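Local structure of mitochondrial edited mRNA stability factor 1 (Trypanosoma brucei, 6NL1) at residues A[334-339]-A[344-349]; A[216-221]-A[262-267]. The protein processes the 5' ends of mitochondrial mRNAs, probably by hydrolysing their 5'-terminal phosphates through its Nudix domain. One frame throughout, in Å; residues are numbered along the deposited sequence.

Contact 1. Residues A[334-339]-A[344-349]; sequences AQLADP and AWMKAS
The O of Leu-336, near the C-terminal end of helix 328-336, accepts a 2.8 Å hydrogen bond from a water that in turn accepts one from Trp-345 N at 3.0 Å. The angle at the water oxygen is about 113°, a bridge with a single solvent molecule between helix end and strand, and no direct hydrogen bond joins the two segments. Beside it the two backbones come close: Ala-337, the first residue to leave helical geometry, has its CA 4.1 Å from that of Ala-344. Here the methyl of Ala-344 lies 3.6 Å from Ala-337 CA and 3.7 Å from Ala-337 CB. The third element is Met-346, whose chain runs extended beyond CG (chi2 -166°, chi3 165°) and thereby carries CE against the flank of Leu-336, 4.2 Å from both its CB and its CD1; the two side chains run obliquely past one another. Trp-345 turns its indole away, into a cation-pi contact with Arg-207. The contact packs helix 328-336 against strand 343-346, which pairs with strand 216-223 through Ala-344 and Met-346; Trp-333 covers these same two residues, while Met-350 of helix 348-354 lies on Leu-336.

Contact 2. Residues A[216-221]-A[262-267]; sequences EWLMLR and TGITVD
No ring or other flat side chain enters where Leu-218 and Leu-220 meet Thr-262 and Ile-264, all four buried: methyl groups alone make the contact, and the indole of Trp-345, in the neighbouring strand, also touches Leu-218. The closest pair meets tip to tip, Leu-218 CD2 to Ile-264 CD1 at 3.7 Å. The same CD2 lies 3.9 Å from Thr-262 CG2, so one leucine methyl serves two partners. With chi1 of Leu-218 at -168° its CG stands opposite the backbone N, and chi2 of 65° leaves CD2 the methyl that reaches on toward the loop. Leu-220 approaches Thr-262 at about a right angle, its CD1 4.2 Å from CG2. Glu-261, Thr-262, Gly-263 and Ile-264 match the closing residues of the Nudix box, the sequence motif of this family, in which a helix ends at a glycine followed by an aliphatic residue; Gly-263 has positive phi, as expected where the helix stops. While CG2 faces the strand, Thr-262 OG1 turns to the backbone: it accepts from Ile-264 N at 3.0 Å (N-H...O 154°), closing an ST turn, and hydrogen-bonds Leu-258 O, which fixes the rotation of the side chain. Pro-240 touches Thr-262 too, and Leu-258 of helix 250-262 packs on Ile-264.

From strand 216-223 the chain passes through strand 235-238 and helix 250-262 before contact 2 closes this 40-residue excursion, bringing the residues after the helix back against strand 216-223. Strands 272-277 and 290-296 follow, then helix 328-336, after which contact 1 closes a short connection, with four residues between its segments, into strand 343-346. The two loops lie in series, neither enclosing nor crossing the other. Their centres are 12 Å apart, and strands 343-346 and 216-223 join them as antiparallel neighbours: Met-346 O probably accepts from Trp-217 N at 2.7 Å, and Ala-344 O from Met-219 N at 2.8 Å. Leu-218 and Leu-220 point toward 262-267 and Met-219 away from it, touching Met-346.

Contact 1. Residues A[334-339]-A[344-349]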
# COMPACT_ATOMS: atom_id res chain seq x y z
N ALA A 334 -9.19 15.06 16.57
CA ALA A 334 -9.46 16.48 16.76
C ALA A 334 -8.67 16.99 17.96
O ALA A 334 -8.20 18.13 17.99
CB ALA A 334 -10.96 16.71 16.97
N GLN A 335 -8.51 16.13 18.94
CA GLN A 335 -7.83 16.50 20.18
C GLN A 335 -6.32 16.59 19.98
O GLN A 335 -5.68 17.51 20.47
CB GLN A 335 -8.17 15.46 21.24
CG GLN A 335 -7.73 15.75 22.65
CD GLN A 335 -8.18 14.64 23.59
OE1 GLN A 335 -7.48 14.29 24.55
NE2 GLN A 335 -9.36 14.07 23.32
N LEU A 336 -5.75 15.64 19.24
CA LEU A 336 -4.30 15.45 19.22
C LEU A 336 -3.61 15.85 17.92
O LEU A 336 -2.43 16.20 17.93
CB LEU A 336 -3.97 13.99 19.52
CG LEU A 336 -4.34 13.49 20.92
CD1 LEU A 336 -4.18 11.99 21.00
CD2 LEU A 336 -3.50 14.20 21.99
N ALA A 337 -4.31 15.78 16.80
CA ALA A 337 -3.66 16.04 15.52
C ALA A 337 -3.55 17.54 15.22
O ALA A 337 -4.36 18.34 15.67
CB ALA A 337 -4.37 15.31 14.39
N ASP A 338 -2.52 17.90 14.46
CA ASP A 338 -2.31 19.28 14.06
C ASP A 338 -2.92 19.48 12.67
O ASP A 338 -2.47 18.87 11.70
CB ASP A 338 -0.81 19.60 14.03
CG ASP A 338 -0.53 21.06 13.70
OD1 ASP A 338 -1.44 21.76 13.20
OD2 ASP A 338 0.60 21.51 13.95
N PRO A 339 -3.97 20.31 12.58
CA PRO A 339 -4.67 20.48 11.31
C PRO A 339 -3.78 21.03 10.19
O PRO A 339 -4.06 20.80 9.02
CB PRO A 339 -5.82 21.44 11.65
CG PRO A 339 -5.48 22.02 12.99
CD PRO A 339 -4.59 21.06 13.69
N ALA A 344 -0.36 13.46 13.97
CA ALA A 344 -0.56 13.37 15.42
C ALA A 344 0.47 12.43 16.05
O ALA A 344 0.86 11.43 15.45
CB ALA A 344 -1.97 12.87 15.74
N TRP A 345 0.89 12.75 17.28
CA TRP A 345 1.64 11.81 18.11
C TRP A 345 0.67 10.99 18.93
O TRP A 345 -0.09 11.54 19.72
CB TRP A 345 2.61 12.54 19.05
CG TRP A 345 3.75 13.20 18.36
CD1 TRP A 345 3.92 14.55 18.14
CD2 TRP A 345 4.89 12.56 17.78
NE1 TRP A 345 5.09 14.77 17.47
CE2 TRP A 345 5.71 13.57 17.24
CE3 TRP A 345 5.30 11.22 17.67
CZ2 TRP A 345 6.91 13.29 16.59
CZ3 TRP A 345 6.49 10.94 17.03
CH2 TRP A 345 7.29 11.98 16.50
N MET A 346 0.69 9.68 18.75
CA MET A 346 -0.29 8.82 19.42
C MET A 346 0.32 7.57 20.02
O MET A 346 1.23 6.97 19.44
CB MET A 346 -1.38 8.42 18.43
CG MET A 346 -2.22 9.60 17.92
SD MET A 346 -3.75 9.13 17.07
CE MET A 346 -4.62 10.69 17.05
N LYS A 347 -0.19 7.18 21.19
CA LYS A 347 0.19 5.93 21.83
C LYS A 347 -0.67 4.79 21.35
O LYS A 347 -1.88 4.93 21.23
CB LYS A 347 0.03 6.04 23.35
CG LYS A 347 1.04 6.92 24.04
CD LYS A 347 0.86 6.85 25.54
CE LYS A 347 1.97 7.60 26.27
NZ LYS A 347 1.77 7.53 27.74
N ALA A 348 -0.05 3.64 21.10
CA ALA A 348 -0.82 2.45 20.78
C ALA A 348 -1.86 2.13 21.85
O ALA A 348 -2.98 1.73 21.54
CB ALA A 348 0.10 1.27 20.56
N SER A 349 -1.50 2.30 23.12
CA SER A 349 -2.44 2.01 24.21
C SER A 349 -3.68 2.92 24.12
O SER A 349 -4.78 2.51 24.46
CB SER A 349 -1.78 2.17 25.57
OG SER A 349 -1.43 3.52 25.82
O HOH W 1 0.13 15.25 18.67

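Contact 2. Residues A[216-221]-A[262-267]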
# COMPACT_ATOMS: atom_id res chain seq x y z
N GLU A 216 5.41 7.31 21.82
CA GLU A 216 4.37 7.84 20.94
C GLU A 216 4.77 7.71 19.47
O GLU A 216 5.92 7.95 19.10
CB GLU A 216 4.09 9.33 21.24
CG GLU A 216 3.52 9.60 22.63
CD GLU A 216 3.08 11.05 22.84
OE1 GLU A 216 3.74 11.99 22.32
OE2 GLU A 216 2.06 11.25 23.53
N TRP A 217 3.81 7.33 18.64
CA TRP A 217 4.05 7.11 17.22
C TRP A 217 3.43 8.24 16.40
O TRP A 217 2.30 8.67 16.65
CB TRP A 217 3.44 5.77 16.77
CG TRP A 217 3.96 4.60 17.53
CD1 TRP A 217 3.39 4.01 18.62
CD2 TRP A 217 5.19 3.89 17.28
NE1 TRP A 217 4.19 2.96 19.06
CE2 TRP A 217 5.29 2.87 18.25
CE3 TRP A 217 6.20 4.01 16.31
CZ2 TRP A 217 6.37 1.98 18.30
CZ3 TRP A 217 7.28 3.13 16.36
CH2 TRP A 217 7.35 2.13 17.35
N LEU A 218 4.18 8.73 15.41
CA LEU A 218 3.65 9.71 14.48
C LEU A 218 2.65 9.04 13.53
O LEU A 218 2.96 8.04 12.90
CB LEU A 218 4.78 10.33 13.66
CG LEU A 218 4.43 11.56 12.84
CD1 LEU A 218 4.05 12.69 13.77
CD2 LEU A 218 5.59 11.96 11.95
N MET A 219 1.45 9.60 13.44
CA MET A 219 0.42 9.02 12.58
C MET A 219 -0.25 10.05 11.66
O MET A 219 -0.32 11.23 11.99
CB MET A 219 -0.62 8.31 13.43
CG MET A 219 0.00 7.26 14.35
SD MET A 219 -1.18 6.02 14.88
CE MET A 219 -2.55 7.05 15.34
N LEU A 220 -0.75 9.58 10.52
CA LEU A 220 -1.49 10.41 9.57
C LEU A 220 -2.80 9.70 9.24
O LEU A 220 -2.96 8.52 9.53
CB LEU A 220 -0.73 10.57 8.25
CG LEU A 220 0.66 11.20 8.20
CD1 LEU A 220 1.72 10.11 8.21
CD2 LEU A 220 0.81 12.07 6.95
N ARG A 221 -3.72 10.43 8.62
CA ARG A 221 -4.95 9.83 8.13
C ARG A 221 -5.09 10.10 6.64
O ARG A 221 -5.30 11.24 6.23
CB ARG A 221 -6.15 10.36 8.92
CG ARG A 221 -6.10 9.98 10.41
CD ARG A 221 -7.36 10.41 11.14
NE ARG A 221 -8.52 9.59 10.78
CZ ARG A 221 -9.76 9.93 11.08
NH1 ARG A 221 -10.00 11.06 11.74
NH2 ARG A 221 -10.77 9.15 10.74
N THR A 262 5.63 13.32 5.52
CA THR A 262 5.83 14.11 6.73
C THR A 262 6.83 15.24 6.59
O THR A 262 6.85 16.17 7.40
CB THR A 262 6.33 13.23 7.89
OG1 THR A 262 7.65 12.78 7.60
CG2 THR A 262 5.41 12.02 8.08
N GLY A 263 7.69 15.14 5.58
CA GLY A 263 8.75 16.12 5.38
C GLY A 263 9.93 15.88 6.32
O GLY A 263 10.84 16.70 6.40
N ILE A 264 9.91 14.74 7.01
CA ILE A 264 11.00 14.40 7.94
C ILE A 264 12.14 13.63 7.26
O ILE A 264 11.93 12.65 6.54
CB ILE A 264 10.49 13.54 9.12
CG1 ILE A 264 9.51 14.35 9.98
CG2 ILE A 264 11.66 13.05 9.98
CD1 ILE A 264 8.83 13.52 11.05
N THR A 265 13.36 14.08 7.51
CA THR A 265 14.55 13.39 7.02
C THR A 265 15.21 12.64 8.17
O THR A 265 15.57 13.24 9.18
CB THR A 265 15.57 14.40 6.45
OG1 THR A 265 14.99 15.09 5.34
CG2 THR A 265 16.85 13.68 5.99
N VAL A 266 15.34 11.32 8.03
CA VAL A 266 16.11 10.53 8.99
C VAL A 266 17.31 9.89 8.32
O VAL A 266 17.30 9.65 7.12
CB VAL A 266 15.29 9.37 9.62
CG1 VAL A 266 14.32 9.89 10.66
CG2 VAL A 266 14.59 8.55 8.53
N ASP A 267 18.34 9.62 9.11
CA ASP A 267 19.52 8.94 8.58
C ASP A 267 19.36 7.42 8.63
O ASP A 267 18.87 6.87 9.61
CB ASP A 267 20.77 9.38 9.36
CG ASP A 267 22.05 8.89 8.71
OD1 ASP A 267 22.57 9.59 7.82
OD2 ASP A 267 22.54 7.80 9.08